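Local coordinates for Glyoxalase/bleomycin resistance protein/dioxygenase (Sphaerobacter thermophilus, PDB 4HC5) that is probably a dioxygenase or related enzyme of the glyoxalase/bleomycin resistance (vicinal oxygen chelate) superfamily, though its substrate and reaction are not established, at residues Val32-Phe37 / Thr98-Thr103; Ile19-Gln24 / Phe120-Gly125. One frame throughout, in Å; residues are numbered along the deposited sequence. Where two conformers were deposited one is given.

Contact 1. Residues Val32-Phe37 / Thr98-Thr103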
ATOM      1  N   VAL A  32      -6.039  12.762   9.589  1.00 17.80           N
ATOM      2  CA  VAL A  32      -6.938  12.540  10.697  1.00 17.30           C
ATOM      3  C   VAL A  32      -8.147  13.545  10.589  1.00 20.71           C
ATOM      4  O   VAL A  32      -9.324  13.134  10.572  1.00 23.41           O
ATOM      5  CB  VAL A  32      -6.229  12.642  12.074  1.00 19.01           C
ATOM      6  CG1 VAL A  32      -7.265  12.640  13.235  1.00 22.45           C
ATOM      7  CG2 VAL A  32      -5.194  11.522  12.173  1.00 20.71           C
ATOM      8  N   ASN A  33      -7.857  14.831  10.551  1.00 20.41           N
ATOM      9  CA  ASN A  33      -8.936  15.840  10.648  1.00 20.77           C
ATOM     10  C   ASN A  33      -9.672  16.131   9.369  1.00 22.62           C
ATOM     11  O   ASN A  33     -10.801  16.542   9.361  1.00 29.31           O
ATOM     12  CB  ASN A  33      -8.363  17.085  11.297  1.00 24.16           C
ATOM     13  CG  ASN A  33      -7.950  16.796  12.690  1.00 26.73           C
ATOM     14  OD1 ASN A  33      -8.677  16.124  13.416  1.00 30.27           O
ATOM     15  ND2 ASN A  33      -6.741  17.242  13.058  1.00 34.90           N
ATOM     16  N   THR A  34      -8.971  16.025   8.261  1.00 18.34           N
ATOM     17  CA  THR A  34      -9.592  16.260   6.972  1.00 19.00           C
ATOM     18  C   THR A  34     -10.188  14.974   6.352  1.00 19.03           C
ATOM     19  O   THR A  34     -11.344  14.968   5.940  1.00 20.56           O
ATOM     20  CB  THR A  34      -8.719  17.018   5.976  1.00 18.55           C
ATOM     21  OG1 THR A  34      -8.367  18.312   6.522  1.00 25.31           O
ATOM     22  CG2 THR A  34      -9.403  17.182   4.576  1.00 22.11           C
ATOM     23  N   LEU A  35      -9.393  13.898   6.287  1.00 18.06           N
ATOM     24  CA  LEU A  35      -9.868  12.639   5.705  1.00 19.51           C
ATOM     25  C   LEU A  35     -10.602  11.729   6.656  1.00 19.17           C
ATOM     26  O   LEU A  35     -11.212  10.752   6.246  1.00 21.18           O
ATOM     27  CB  LEU A  35      -8.799  11.862   4.962  1.00 18.87           C
ATOM     28  CG  LEU A  35      -8.098  12.556   3.787  1.00 20.04           C
ATOM     29  CD1 LEU A  35      -7.149  11.588   3.084  1.00 20.24           C
ATOM     30  CD2 LEU A  35      -9.091  13.204   2.824  1.00 24.26           C
ATOM     31  N   GLY A  36     -10.504  11.999   7.931  1.00 21.36           N
ATOM     32  CA  GLY A  36     -11.228  11.158   8.898  1.00 19.00           C
ATOM     33  C   GLY A  36     -10.559   9.858   9.322  1.00 19.28           C
ATOM     34  O   GLY A  36     -11.181   8.994   9.960  1.00 22.46           O
ATOM     35  N   PHE A  37      -9.276   9.722   8.996  1.00 18.00           N
ATOM     36  CA  PHE A  37      -8.549   8.537   9.469  1.00 18.19           C
ATOM     37  C   PHE A  37      -8.285   8.668  10.984  1.00 17.30           C
ATOM     38  O   PHE A  37      -8.419   9.740  11.572  1.00 19.91           O
ATOM     39  CB  PHE A  37      -7.201   8.398   8.786  1.00 17.08           C
ATOM     40  CG  PHE A  37      -7.213   7.983   7.322  1.00 17.07           C
ATOM     41  CD1 PHE A  37      -8.071   8.511   6.395  1.00 22.31           C
ATOM     42  CD2 PHE A  37      -6.304   7.071   6.847  1.00 19.01           C
ATOM     43  CE1 PHE A  37      -8.005   8.153   5.029  1.00 21.89           C
ATOM     44  CE2 PHE A  37      -6.204   6.754   5.511  1.00 19.21           C
ATOM     45  CZ  PHE A  37      -7.056   7.272   4.600  1.00 20.46           C
ATOM     46  N   THR A  98     -14.406  18.560  -0.467  1.00 18.04           N
ATOM     47  CA  THR A  98     -14.216  19.856  -1.151  1.00 19.76           C
ATOM     48  C   THR A  98     -14.435  21.031  -0.162  1.00 22.09           C
ATOM     49  O   THR A  98     -13.677  21.974  -0.149  1.00 22.68           O
ATOM     50  CB  THR A  98     -15.173  20.000  -2.343  1.00 19.90           C
ATOM     51  OG1 THR A  98     -14.773  19.037  -3.320  1.00 20.54           O
ATOM     52  CG2 THR A  98     -15.085  21.369  -3.006  1.00 23.12           C
ATOM     53  N   GLU A  99     -15.491  20.960   0.631  1.00 21.39           N
ATOM     54  CA  GLU A  99     -15.786  21.975   1.698  1.00 22.94           C
ATOM     55  C   GLU A  99     -14.595  22.161   2.680  1.00 21.13           C
ATOM     56  O   GLU A  99     -14.278  23.228   3.109  1.00 25.77           O
ATOM     57  CB  GLU A  99     -17.037  21.614   2.480  1.00 26.61           C
ATOM     58  CG  GLU A  99     -18.357  21.760   1.758  1.00 30.33           C
ATOM     59  CD  GLU A  99     -19.548  21.206   2.554  1.00 40.34           C
ATOM     60  OE1 GLU A  99     -19.377  20.853   3.756  1.00 53.91           O
ATOM     61  OE2 GLU A  99     -20.652  21.122   1.948  1.00 51.25           O
ATOM     62  N   ARG A 100     -13.871  21.046   2.897  1.00 21.70           N
ATOM     63  CA  ARG A 100     -12.769  20.948   3.845  1.00 22.59           C
ATOM     64  C   ARG A 100     -11.438  21.367   3.217  1.00 24.73           C
ATOM     65  O   ARG A 100     -10.399  21.365   3.863  1.00 27.14           O
ATOM     66  CB  ARG A 100     -12.639  19.571   4.464  1.00 21.45           C
ATOM     67  CG  ARG A 100     -13.752  19.198   5.395  1.00 21.78           C
ATOM     68  CD  ARG A 100     -13.589  17.818   5.971  1.00 24.54           C
ATOM     69  NE  ARG A 100     -14.712  17.400   6.768  1.00 26.67           N
ATOM     70  CZ  ARG A 100     -14.863  16.213   7.277  1.00 24.61           C
ATOM     71  NH1 ARG A 100     -15.941  15.965   7.984  1.00 29.51           N
ATOM     72  NH2 ARG A 100     -13.919  15.299   7.109  1.00 24.61           N
ATOM     73  N   GLY A 101     -11.519  21.705   1.945  1.00 22.74           N
ATOM     74  CA  GLY A 101     -10.361  22.242   1.173  1.00 22.69           C
ATOM     75  C   GLY A 101      -9.517  21.291   0.370  1.00 22.21           C
ATOM     76  O   GLY A 101      -8.454  21.633  -0.127  1.00 22.56           O
ATOM     77  N   VAL A 102     -10.036  20.082   0.200  1.00 20.11           N
ATOM     78  CA  VAL A 102      -9.308  19.087  -0.613  1.00 19.14           C
ATOM     79  C   VAL A 102      -9.420  19.453  -2.068  1.00 19.65           C
ATOM     80  O   VAL A 102     -10.477  19.809  -2.601  1.00 21.57           O
ATOM     81  CB  VAL A 102      -9.841  17.655  -0.365  1.00 17.99           C
ATOM     82  CG1 VAL A 102      -9.159  16.625  -1.227  1.00 18.60           C
ATOM     83  CG2 VAL A 102      -9.624  17.288   1.140  1.00 19.55           C
ATOM     84  N   THR A 103      -8.311  19.203  -2.736  1.00 18.91           N
ATOM     85  CA  THR A 103      -8.168  19.334  -4.209  1.00 19.26           C
ATOM     86  C   THR A 103      -8.494  18.092  -4.948  1.00 17.92           C
ATOM     87  O   THR A 103      -7.766  17.124  -4.810  1.00 19.87           O
ATOM     88  CB  THR A 103      -6.699  19.762  -4.593  1.00 22.98           C
ATOM     89  OG1 THR A 103      -6.410  21.002  -3.925  1.00 28.62           O
ATOM     90  CG2 THR A 103      -6.546  19.981  -6.056  1.00 24.80           C
TER
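T34 and R100 face each other where two helices run out, their CA atoms 6.5 Å apart. Helix 24-34 has a wider, pi-type turn at 32-34, and G36 follows with positive phi. Helix 90-99 ends in a Schellman motif, with G101 at positive phi and its N bonded back to T98 O.

One hydrogen bond joins the two ends. R100 reaches across with its chain extended from CG to NE, and its NH2 donates to T34 O at 2.8 Å. The N-H...O angle is 148°, so the bond is moderately bent. The carbonyl oxygen lies at the edge of the guanidinium, almost in its plane. The guanidinium nitrogen, in turn, stands above the carbonyl plane, 39° out of it. The bond uses a carbonyl near the C-terminal end of the helix, where negative charge tends to gather, so the arginine probably gains some electrostatic benefit. M10 of the second subunit also packs on R100.

The rest of the contact is apolar. The methyl CG2 of T34 lies anti to its own backbone N (OG1 chi1 -60°), which sends it to V102. It meets V102 CG2 at 3.4 Å, tighter than normal for two methyl groups. The two side chains slide past each other in opposite directions. T34 CG2 also lies 4.0 Å from R100 CB, beside the start of the arginine chain. Deeper in, L35 CD2 comes within 4.4 Å of V102 CG2. L35 and V102 both rest on F30, L97 and F120, so the apolar side continues into the core.

Each helix precedes the second strand of a four-stranded beta-alpha-beta-beta-beta module. Two such modules side by side are the hallmark of the glyoxalase fold.

Contact 2. Residues Ile19-Gln24 / Phe120-Gly125. With GOL (glycerol), chain E.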
ATOM      1  N   ILE A  19       3.302   6.312   2.289  1.00 15.51           N
ATOM      2  CA  ILE A  19       3.378   7.510   1.395  1.00 15.01           C
ATOM      3  C   ILE A  19       4.511   8.387   1.984  1.00 15.20           C
ATOM      4  O   ILE A  19       4.910   8.225   3.115  1.00 17.41           O
ATOM      5  CB  ILE A  19       2.080   8.241   1.268  1.00 17.55           C
ATOM      6  CG1 ILE A  19       1.600   8.787   2.622  1.00 17.06           C
ATOM      7  CG2 ILE A  19       1.001   7.345   0.621  1.00 18.43           C
ATOM      8  CD1 ILE A  19       0.432   9.793   2.557  1.00 20.62           C
ATOM      9  N   ILE A  20       5.012   9.261   1.169  1.00 14.90           N
ATOM     10  CA  ILE A  20       6.073  10.211   1.546  1.00 14.69           C
ATOM     11  C   ILE A  20       5.457  11.602   1.678  1.00 13.49           C
ATOM     12  O   ILE A  20       4.882  12.117   0.735  1.00 15.01           O
ATOM     13  CB  ILE A  20       7.213  10.144   0.514  1.00 14.16           C
ATOM     14  CG1 ILE A  20       7.684   8.709   0.190  1.00 17.35           C
ATOM     15  CG2 ILE A  20       8.424  10.985   1.003  1.00 16.58           C
ATOM     16  CD1 ILE A  20       8.253   7.899   1.336  1.00 17.73           C
ATOM     17  N   VAL A  21       5.719  12.174   2.840  1.00 13.95           N
ATOM     18  CA  VAL A  21       5.239  13.490   3.206  1.00 15.56           C
ATOM     19  C   VAL A  21       6.418  14.382   3.607  1.00 16.27           C
ATOM     20  O   VAL A  21       7.499  13.874   3.878  1.00 16.42           O
ATOM     21  CB  VAL A  21       4.155  13.460   4.313  1.00 15.12           C
ATOM     22  CG1 VAL A  21       2.938  12.599   3.833  1.00 17.40           C
ATOM     23  CG2 VAL A  21       4.693  13.022   5.646  1.00 16.94           C
ATOM     24  N   SER A  22       6.189  15.698   3.657  1.00 16.97           N
ATOM     25  CA  SER A  22       7.288  16.613   4.039  1.00 17.08           C
ATOM     26  C   SER A  22       7.340  16.902   5.542  1.00 16.64           C
ATOM     27  O   SER A  22       8.378  17.328   6.076  1.00 19.39           O
ATOM     28  CB  SER A  22       7.166  17.898   3.279  1.00 18.36           C
ATOM     29  OG  SER A  22       5.924  18.542   3.459  1.00 22.13           O
ATOM     30  N   ASP A  23       6.209  16.688   6.229  1.00 17.33           N
ATOM     31  CA  ASP A  23       6.040  17.021   7.623  1.00 17.89           C
ATOM     32  C   ASP A  23       5.025  16.072   8.194  1.00 18.68           C
ATOM     33  O   ASP A  23       3.838  16.111   7.886  1.00 18.29           O
ATOM     34  CB  ASP A  23       5.631  18.513   7.746  1.00 21.28           C
ATOM     35  CG  ASP A  23       5.517  19.019   9.131  1.00 25.52           C
ATOM     36  OD1 ASP A  23       4.909  18.342   9.965  1.00 23.22           O
ATOM     37  OD2 ASP A  23       5.889  20.246   9.372  1.00 31.27           O
ATOM     38  N   GLN A  24       5.512  15.265   9.104  1.00 17.31           N
ATOM     39  CA  GLN A  24       4.652  14.249   9.725  1.00 18.09           C
ATOM     40  C   GLN A  24       3.481  14.832  10.524  1.00 18.34           C
ATOM     41  O   GLN A  24       2.357  14.265  10.481  1.00 18.86           O
ATOM     42  CB  GLN A  24       5.416  13.183  10.489  1.00 18.79           C
ATOM     43  CG  GLN A  24       6.390  12.371   9.681  1.00 18.20           C
ATOM     44  CD  GLN A  24       7.097  11.342  10.515  1.00 19.14           C
ATOM     45  OE1 GLN A  24       7.902  11.748  11.430  1.00 20.92           O
ATOM     46  NE2 GLN A  24       6.854  10.116  10.322  1.00 18.36           N
ATOM     47  N   PHE A 120      -7.953  12.730  -5.985  1.00 14.90           N
ATOM     48  CA  PHE A 120      -7.658  13.849  -5.121  1.00 15.62           C
ATOM     49  C   PHE A 120      -6.235  13.769  -4.645  1.00 16.09           C
ATOM     50  O   PHE A 120      -5.566  12.721  -4.708  1.00 16.25           O
ATOM     51  CB  PHE A 120      -8.645  13.997  -3.981  1.00 16.93           C
ATOM     52  CG  PHE A 120      -8.424  13.014  -2.877  1.00 15.68           C
ATOM     53  CD1 PHE A 120      -7.591  13.307  -1.836  1.00 17.14           C
ATOM     54  CD2 PHE A 120      -9.126  11.810  -2.861  1.00 16.48           C
ATOM     55  CE1 PHE A 120      -7.396  12.402  -0.817  1.00 19.25           C
ATOM     56  CE2 PHE A 120      -8.906  10.908  -1.839  1.00 18.36           C
ATOM     57  CZ  PHE A 120      -8.066  11.211  -0.829  1.00 18.40           C
ATOM     58  N   SER A 121      -5.750  14.871  -4.147  1.00 16.24           N
ATOM     59  CA  SER A 121      -4.404  14.958  -3.573  0.50 16.40           C
ATOM     60  C   SER A 121      -4.369  15.484  -2.165  1.00 16.41           C
ATOM     61  O   SER A 121      -5.266  16.160  -1.678  1.00 17.94           O
ATOM     62  CB  SER A 121      -3.519  15.884  -4.415  0.50 19.74           C
ATOM     63  OG  SER A 121      -3.359  15.424  -5.762  0.50 22.10           O
ATOM     64  N   ASP A 122      -3.276  15.067  -1.484  1.00 15.30           N
ATOM     65  CA  ASP A 122      -2.973  15.595  -0.152  1.00 17.56           C
ATOM     66  C   ASP A 122      -2.189  16.942  -0.330  1.00 18.15           C
ATOM     67  O   ASP A 122      -1.863  17.338  -1.443  1.00 17.34           O
ATOM     68  CB  ASP A 122      -2.282  14.574   0.750  1.00 15.86           C
ATOM     69  CG  ASP A 122      -0.826  14.351   0.458  1.00 16.02           C
ATOM     70  OD1 ASP A 122      -0.232  14.977  -0.396  1.00 17.23           O
ATOM     71  OD2 ASP A 122      -0.293  13.454   1.198  1.00 16.42           O
ATOM     72  N   PRO A 123      -1.810  17.572   0.795  1.00 17.71           N
ATOM     73  CA  PRO A 123      -1.098  18.867   0.658  1.00 19.23           C
ATOM     74  C   PRO A 123       0.254  18.802  -0.016  1.00 19.39           C
ATOM     75  O   PRO A 123       0.769  19.804  -0.468  1.00 21.01           O
ATOM     76  CB  PRO A 123      -0.973  19.328   2.106  1.00 19.57           C
ATOM     77  CG  PRO A 123      -2.215  18.740   2.722  1.00 18.19           C
ATOM     78  CD  PRO A 123      -2.294  17.343   2.159  1.00 17.59           C
ATOM     79  N   ASP A 124       0.881  17.646   0.039  1.00 17.79           N
ATOM     80  CA  ASP A 124       2.187  17.411  -0.614  1.00 16.54           C
ATOM     81  C   ASP A 124       2.067  17.011  -2.072  1.00 17.93           C
ATOM     82  O   ASP A 124       3.058  16.743  -2.719  1.00 18.83           O
ATOM     83  CB  ASP A 124       3.016  16.386   0.118  1.00 17.26           C
ATOM     84  CG  ASP A 124       3.707  16.905   1.380  1.00 19.56           C
ATOM     85  OD1 ASP A 124       4.445  17.918   1.293  1.00 22.02           O
ATOM     86  OD2 ASP A 124       3.474  16.287   2.461  1.00 18.17           O
ATOM     87  N   GLY A 125       0.835  16.921  -2.559  1.00 17.64           N
ATOM     88  CA  GLY A 125       0.639  16.518  -3.911  1.00 16.69           C
ATOM     89  C   GLY A 125       0.598  15.002  -4.169  1.00 17.28           C
ATOM     90  O   GLY A 125       0.597  14.564  -5.335  1.00 17.89           O
TER
HETATM   91  C1  GOL E 301       3.291  20.562   4.549  0.60 30.63           C
HETATM   92  O1  GOL E 301       4.638  20.399   4.892  0.60 31.68           O
HETATM   93  C2  GOL E 301       3.266  21.537   3.309  0.60 33.17           C
HETATM   94  O2  GOL E 301       4.348  22.488   2.940  0.60 29.94           O
HETATM   95  C3  GOL E 301       2.954  20.639   2.092  0.60 30.46           C
HETATM   96  O3  GOL E 301       3.955  20.788   1.095  0.60 32.06           O
HETATM   97  O   HOH W   1       3.295  17.395   5.089  1.00 23.97           O
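S22 and D124 are brought together by their first torsions. S22 OG sits between its backbone N and carbonyl carbon (chi1 57°), and D124 CG lies anti to its carbonyl carbon (chi1 -78°), which puts the carboxylate against S22. The contact joins two paired beta-alpha-beta-beta-beta modules of the glyoxalase fold. In the first, a loop leads from strand 13-20 to helix 24-34. In the second, the type I turn D122-G125 is the hairpin turn between strands 116-121 and 126-132.

The D124 carboxylate grips S22 twice. S22 OG donates to the syn lone pair of D124 OD1, at 2.7 Å. S22 N donates to D124 OD2 at 3.0 Å, from above the carboxylate plane. OD2 also lies 3.4 Å from V21 CA, and the V21 and D124 side chains cross at about a right angle. Water 1 donates to OD2 and to D23 O, a water-mediated link beside the two direct bonds.

D122 lies further in. D122 OD2 lies 4.0 Å from I19 CD1 and is hydrogen-bonded to Y31 OH on helix 24-34. The turn is closed by G125 N to D122 O; D122 OD1 bonds N126 N and takes a weak bond from D124 N.

A glycerol, probably from the crystallisation liquor, bridges S22 and D124: its O1 donates to S22 OG, and its O3 donates to D124 OD1 at 2.9 Å.

Overall arrangement
Contacts 1 and 2 have their centres about 13 Å apart. They touch through neighbouring strands of the second sheet. T103 O lies 3.1 Å from S121 N, a probable hydrogen bond between strands 103-110 and 116-121. V102 CG1 packs on F120 CD1 at 3.7 Å. Helix 24-34 links the other two segments: it starts within 19-24 at contact 2 and runs to 32-37 at contact 1. Both contacts therefore help join the first module to the second, one at each end of this helix. One glycerol bonds S22 and D124 in contact 2, and one lies about 4 Å from the V102 side chain in contact 1. They probably come from the crystallisation liquor, and no active-site residue is identified.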